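Local coordinates for uncharacterized protein (Staphylococcus saprophyticus subsp. saprophyticus ATCC 15305, PDB 3FOJ), which is of unknown function but carries a rhodanese-like domain, a fold found in sulfurtransferases and, in related form, in some phosphatases, at residues M43-I46 against P47-N51; Y52-D55 against N56-Y59; V73-L76 against E77-V81. All coordinates share one frame; numbering follows the deposited sequence.

Interaction 1: M43-I46 against P47-N51; sequences MNSI and PDNLN
Ser45 O is gripped by two donors that come from opposite faces of its carbonyl plane. The side-chain amide of Asn49 gives the shorter bond, ND2 to Ser45 O at 2.7 Å with an N-H...O angle of 166°, and the oxygen lies almost in the amide plane. The backbone N of Asp48 reaches Ser45 O at 3.1 Å and is more bent, at 136°. With CG of Asn49 beside its own backbone N (chi1 -73°), the amide turns back along the chain and ND2 also passes 3.6 Å from Ser45 CB. One residue on, Ile46 O receives the N-H of Asn49 at 3.0 Å, so backbone and side chain of Asn49 hold two successive carbonyls.

The tight side is that of Ile46, the only buried residue of the contact, packed on Ile41, Phe53 and Tyr75; the peptide link itself brings its CB to 3.4 Å from Pro47 CD. The solvent side is looser, and there a water donates to both Asn44 O (3.0 Å) and Asp48 OD2 (2.6 Å). Ser45 OG bonds to Pro42 O instead of joining these bonds. Ile46 N to Met43 O marks the 3-10 segment 43-45, and Asp48 N to Ser45 O and Asn49 N to Ile46 O are likewise three-residue steps, as in successive tight turns, here in the surface connection between strands 39-40 and 58-62 of the rhodanese-like domain.

Interaction 2: Y52-D55 against N56-Y59; sequences YFND and NETY
Tyr59 meets Phe53 in an edge-to-face aromatic pair, with ring centroids 4.9 Å apart and planes at 80°. Phe53 supplies the edge: its CD1 stands over the centre of one Tyr59 face, 3.6 Å from Tyr59 CG. Tyr52 approaches the same ring at an oblique angle, CE2 to CE2 of Tyr59 at 3.8 Å, and completes a three-ring cluster. At the far end of the tyrosine, the hydroxyl accepts the backbone N-H of Asn54, N to Tyr59 OH 2.8 Å and nearly straight at 170°, which ties the phenol to the loop backbone. A water joins Tyr59 OH to Tyr52 O.

The next layer is the turn that leads the chain from the loop into the strand. Asn54 O receives Glu57 N at 3.0 Å, closing a type I beta turn. The side chain of Asn54 adds a second bond: CG lies opposite the backbone N (chi1 -172°), and OD1 accepts Asn56 N in the carbonyl plane at 2.8 Å, an Asx turn laid over the start of the beta turn. Another water lies within bonding distance of both Asn54 O and Glu57 O.

Farther out, Val22 of strand 20-23 touches both Phe53 and Tyr59, while Ile46 and Val81 border Phe53. The whole is an aromatic cluster followed by a type I turn that begins with an Asx turn at Asn54, leading into strand 58-62 of the parallel sheet in the rhodanese-like fold.

Interaction 3: V73-L76 against E77-V81; sequences VQYL and EQNGV
Leu76 gives its carbonyl oxygen to two backbone donors of the following turn, Asn79 N at 2.9 Å and Val81 N at 3.0 Å, which arrive from opposite faces of the carbonyl plane. With the second bond Val81 lies against the helix end, its CB 3.9 Å from Leu76 CB. The buried leucine also packs on Phe53, Ile61 and Ala83.

Glu77 continues the helix through its N-H to Val73 O, 2.9 Å and 170°. Its carboxylate points elsewhere: with the chain bent at chi2 (-76°), OE2 bonds to Ala83 N of the next strand.

Asn79 folds its amide back on the helix. ND2 donates to Tyr75 O at 2.9 Å and at the same time sits 3.3 Å above the centre of the Tyr75 ring, whose plane is turned 51° from the amide. The nitrogen is thus held by a carbonyl and packed against an aromatic face.

Gly80 has positive phi and sends its N-H to Glu77 O at 3.2 Å. Together with the bond from Val81 N to Leu76 O, this is a Schellman motif, ending helix 67-77 and turning the chain into strand 82-86.

Along the chain the three contacts come in series: interactions 1 and 2 lie in the connection from strand 39-40 into strand 58-62, and interaction 3 ends helix 67-77 before strand 82-86. Their centres are 11 to 13 Å apart, and all belong to the rhodanese-like domain. Interactions 1 and 2 meet where Ile46 CD1 lies 4.1 Å from Phe53 CZ. The helix end of interaction 3 packs against both: Tyr75 OH approaches Pro47 CB at 3.4 Å, and Leu76 CD2 touches Phe53 CE2 at 3.9 Å, so that the connection from strand 39-40 to strand 58-62 lies against the C-terminal end of helix 67-77, the helix that links neighbouring parallel strands 58-62 and 82-86.

Interaction 1: M43-I46 against P47-N51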
# COMPACT_ATOMS: atom_id res chain seq x y z
N MSE A 43 -1.94 9.83 1.81
CA MSE A 43 -3.37 9.64 2.06
C MSE A 43 -4.22 10.86 1.73
O MSE A 43 -5.27 10.74 1.09
CB MSE A 43 -3.61 9.25 3.52
CG MSE A 43 -5.10 9.08 3.86
SE MSE A 43 -5.46 8.56 5.69
CE MSE A 43 -5.45 10.30 6.52
N ASN A 44 -3.77 12.03 2.17
CA ASN A 44 -4.51 13.26 1.93
C ASN A 44 -4.77 13.53 0.45
O ASN A 44 -5.75 14.18 0.10
CB ASN A 44 -3.77 14.46 2.52
CG ASN A 44 -4.57 15.74 2.43
OD1 ASN A 44 -5.59 15.89 3.10
ND2 ASN A 44 -4.12 16.67 1.59
N SER A 45 -3.88 13.05 -0.41
CA SER A 45 -4.01 13.28 -1.84
C SER A 45 -4.71 12.16 -2.60
O SER A 45 -4.91 12.27 -3.80
CB SER A 45 -2.63 13.50 -2.45
OG SER A 45 -1.80 12.38 -2.25
N ILE A 46 -5.09 11.09 -1.91
CA ILE A 46 -5.75 9.98 -2.58
C ILE A 46 -7.01 10.39 -3.37
O ILE A 46 -7.20 9.95 -4.50
CB ILE A 46 -6.09 8.85 -1.57
CG1 ILE A 46 -4.81 8.05 -1.25
CG2 ILE A 46 -7.18 7.94 -2.13
CD1 ILE A 46 -4.29 7.20 -2.40
N PRO A 47 -7.88 11.24 -2.79
CA PRO A 47 -9.08 11.66 -3.52
C PRO A 47 -8.82 12.34 -4.87
O PRO A 47 -9.65 12.26 -5.78
CB PRO A 47 -9.78 12.58 -2.53
CG PRO A 47 -9.43 11.96 -1.22
CD PRO A 47 -7.96 11.66 -1.38
N ASP A 48 -7.68 13.00 -4.99
CA ASP A 48 -7.33 13.69 -6.23
C ASP A 48 -6.47 12.85 -7.16
O ASP A 48 -6.06 13.31 -8.22
CB ASP A 48 -6.60 15.00 -5.93
CG ASP A 48 -7.53 16.10 -5.46
OD1 ASP A 48 -8.48 16.43 -6.20
OD2 ASP A 48 -7.31 16.64 -4.35
N ASN A 49 -6.22 11.60 -6.78
CA ASN A 49 -5.39 10.73 -7.61
C ASN A 49 -6.06 9.42 -7.99
O ASN A 49 -5.39 8.41 -8.20
CB ASN A 49 -4.06 10.45 -6.89
CG ASN A 49 -3.14 11.66 -6.90
OD1 ASN A 49 -2.40 11.88 -7.85
ND2 ASN A 49 -3.21 12.45 -5.84
N LEU A 50 -7.39 9.43 -8.09
CA LEU A 50 -8.12 8.23 -8.45
C LEU A 50 -7.80 7.74 -9.87
O LEU A 50 -7.91 6.55 -10.16
CB LEU A 50 -9.63 8.47 -8.30
CG LEU A 50 -10.14 8.57 -6.86
CD1 LEU A 50 -11.63 8.91 -6.84
CD2 LEU A 50 -9.90 7.25 -6.15
N ASN A 51 -7.38 8.66 -10.74
CA ASN A 51 -7.04 8.30 -12.11
C ASN A 51 -5.79 7.42 -12.20
O ASN A 51 -5.52 6.82 -13.24
CB ASN A 51 -6.87 9.58 -12.95
CG ASN A 51 -6.64 9.29 -14.42
OD1 ASN A 51 -5.51 9.29 -14.90
ND2 ASN A 51 -7.73 9.05 -15.15
O HOH W 1 -7.03 14.79 -2.55

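Interaction 2: Y52-D55 against N56-Y59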
# COMPACT_ATOMS: atom_id res chain seq x y z
N TYR A 52 -5.04 7.34 -11.10
CA TYR A 52 -3.84 6.50 -11.07
C TYR A 52 -4.21 5.02 -11.08
O TYR A 52 -3.50 4.20 -11.67
CB TYR A 52 -3.02 6.78 -9.80
CG TYR A 52 -1.92 5.77 -9.57
CD1 TYR A 52 -0.71 5.86 -10.26
CD2 TYR A 52 -2.10 4.70 -8.69
CE1 TYR A 52 0.29 4.90 -10.08
CE2 TYR A 52 -1.11 3.74 -8.51
CZ TYR A 52 0.08 3.85 -9.21
OH TYR A 52 1.06 2.90 -9.04
N PHE A 53 -5.32 4.70 -10.43
CA PHE A 53 -5.78 3.32 -10.28
C PHE A 53 -6.51 2.71 -11.47
O PHE A 53 -7.53 3.22 -11.93
CB PHE A 53 -6.68 3.24 -9.03
CG PHE A 53 -5.99 3.67 -7.76
CD1 PHE A 53 -5.25 2.77 -7.01
CD2 PHE A 53 -6.06 5.00 -7.34
CE1 PHE A 53 -4.58 3.18 -5.85
CE2 PHE A 53 -5.40 5.43 -6.20
CZ PHE A 53 -4.65 4.51 -5.45
N ASN A 54 -5.96 1.60 -11.97
CA ASN A 54 -6.53 0.87 -13.10
C ASN A 54 -7.64 -0.02 -12.54
O ASN A 54 -7.40 -0.86 -11.67
CB ASN A 54 -5.44 0.00 -13.74
CG ASN A 54 -5.89 -0.65 -15.04
OD1 ASN A 54 -6.86 -1.40 -15.06
ND2 ASN A 54 -5.17 -0.37 -16.12
N ASP A 55 -8.86 0.18 -13.03
CA ASP A 55 -10.01 -0.59 -12.54
C ASP A 55 -9.92 -2.09 -12.75
O ASP A 55 -10.66 -2.85 -12.13
CB ASP A 55 -11.30 -0.07 -13.18
CG ASP A 55 -11.57 1.39 -12.85
OD1 ASP A 55 -11.56 1.73 -11.65
OD2 ASP A 55 -11.80 2.18 -13.78
N ASN A 56 -9.01 -2.53 -13.62
CA ASN A 56 -8.86 -3.95 -13.91
C ASN A 56 -7.81 -4.61 -13.02
O ASN A 56 -7.60 -5.82 -13.08
CB ASN A 56 -8.48 -4.12 -15.38
CG ASN A 56 -8.95 -5.44 -15.96
OD1 ASN A 56 -10.13 -5.80 -15.86
ND2 ASN A 56 -8.04 -6.17 -16.60
N GLU A 57 -7.17 -3.82 -12.17
CA GLU A 57 -6.13 -4.33 -11.29
C GLU A 57 -6.46 -4.18 -9.80
O GLU A 57 -7.46 -3.57 -9.43
CB GLU A 57 -4.81 -3.61 -11.59
CG GLU A 57 -4.37 -3.75 -13.04
CD GLU A 57 -3.20 -2.85 -13.38
OE1 GLU A 57 -2.15 -2.96 -12.72
OE2 GLU A 57 -3.33 -2.05 -14.33
N THR A 58 -5.60 -4.76 -8.97
CA THR A 58 -5.77 -4.70 -7.52
C THR A 58 -4.57 -4.01 -6.89
O THR A 58 -3.44 -4.19 -7.33
CB THR A 58 -5.92 -6.11 -6.93
OG1 THR A 58 -7.04 -6.76 -7.54
CG2 THR A 58 -6.15 -6.04 -5.42
N TYR A 59 -4.82 -3.23 -5.85
CA TYR A 59 -3.76 -2.49 -5.18
C TYR A 59 -3.68 -2.78 -3.68
O TYR A 59 -4.69 -2.79 -2.98
CB TYR A 59 -3.96 -0.99 -5.39
CG TYR A 59 -3.92 -0.59 -6.85
CD1 TYR A 59 -5.02 -0.79 -7.69
CD2 TYR A 59 -2.75 -0.07 -7.41
CE1 TYR A 59 -4.96 -0.48 -9.05
CE2 TYR A 59 -2.67 0.24 -8.75
CZ TYR A 59 -3.77 0.03 -9.57
OH TYR A 59 -3.67 0.33 -10.91
O HOH W 2 -1.55 1.70 -11.81
O HOH W 3 -8.90 -1.33 -9.18

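Interaction 3: V73-L76 against E77-V81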
# COMPACT_ATOMS: atom_id res chain seq x y z
N VAL A 73 -8.36 1.97 1.89
CA VAL A 73 -8.92 0.83 1.18
C VAL A 73 -10.44 0.98 1.06
O VAL A 73 -10.99 0.79 -0.02
CB VAL A 73 -8.57 -0.50 1.89
CG1 VAL A 73 -9.36 -1.66 1.28
CG2 VAL A 73 -7.07 -0.76 1.76
N GLN A 74 -11.10 1.32 2.15
CA GLN A 74 -12.55 1.50 2.13
C GLN A 74 -12.93 2.61 1.15
O GLN A 74 -13.88 2.47 0.37
CB GLN A 74 -13.08 1.84 3.52
CG GLN A 74 -13.03 0.68 4.50
CD GLN A 74 -13.75 0.98 5.80
OE1 GLN A 74 -13.33 1.86 6.55
NE2 GLN A 74 -14.83 0.26 6.06
N TYR A 75 -12.18 3.71 1.18
CA TYR A 75 -12.44 4.82 0.29
C TYR A 75 -12.28 4.37 -1.17
O TYR A 75 -13.14 4.65 -2.01
CB TYR A 75 -11.46 5.96 0.58
CG TYR A 75 -11.65 7.15 -0.33
CD1 TYR A 75 -12.69 8.05 -0.12
CD2 TYR A 75 -10.82 7.34 -1.43
CE1 TYR A 75 -12.90 9.12 -0.99
CE2 TYR A 75 -11.02 8.40 -2.30
CZ TYR A 75 -12.06 9.28 -2.08
OH TYR A 75 -12.27 10.32 -2.95
N LEU A 76 -11.19 3.67 -1.46
CA LEU A 76 -10.95 3.19 -2.82
C LEU A 76 -12.06 2.25 -3.29
O LEU A 76 -12.57 2.41 -4.40
CB LEU A 76 -9.59 2.50 -2.90
CG LEU A 76 -8.39 3.44 -2.75
CD1 LEU A 76 -7.11 2.63 -2.73
CD2 LEU A 76 -8.37 4.45 -3.89
N GLU A 77 -12.43 1.28 -2.46
CA GLU A 77 -13.49 0.34 -2.84
C GLU A 77 -14.81 1.05 -3.12
O GLU A 77 -15.55 0.67 -4.02
CB GLU A 77 -13.69 -0.71 -1.74
CG GLU A 77 -12.60 -1.79 -1.66
CD GLU A 77 -12.71 -2.85 -2.75
OE1 GLU A 77 -13.79 -2.98 -3.38
OE2 GLU A 77 -11.72 -3.58 -2.97
N GLN A 78 -15.10 2.09 -2.35
CA GLN A 78 -16.33 2.85 -2.53
C GLN A 78 -16.26 3.76 -3.75
O GLN A 78 -17.22 4.47 -4.08
CB GLN A 78 -16.64 3.65 -1.25
CG GLN A 78 -16.91 2.74 -0.05
CD GLN A 78 -17.22 3.49 1.23
OE1 GLN A 78 -17.24 2.89 2.31
NE2 GLN A 78 -17.47 4.78 1.12
N ASN A 79 -15.12 3.74 -4.44
CA ASN A 79 -14.93 4.52 -5.65
C ASN A 79 -14.62 3.59 -6.83
O ASN A 79 -14.09 4.01 -7.86
CB ASN A 79 -13.83 5.57 -5.45
CG ASN A 79 -14.36 6.83 -4.75
OD1 ASN A 79 -15.05 7.64 -5.36
ND2 ASN A 79 -14.03 6.98 -3.47
N GLY A 80 -14.96 2.31 -6.67
CA GLY A 80 -14.77 1.33 -7.73
C GLY A 80 -13.39 0.73 -7.94
O GLY A 80 -13.14 0.09 -8.96
N VAL A 81 -12.50 0.91 -6.97
CA VAL A 81 -11.15 0.39 -7.07
C VAL A 81 -10.99 -0.88 -6.22
O VAL A 81 -11.58 -0.99 -5.15
CB VAL A 81 -10.13 1.44 -6.59
CG1 VAL A 81 -8.71 0.87 -6.63
CG2 VAL A 81 -10.23 2.69 -7.46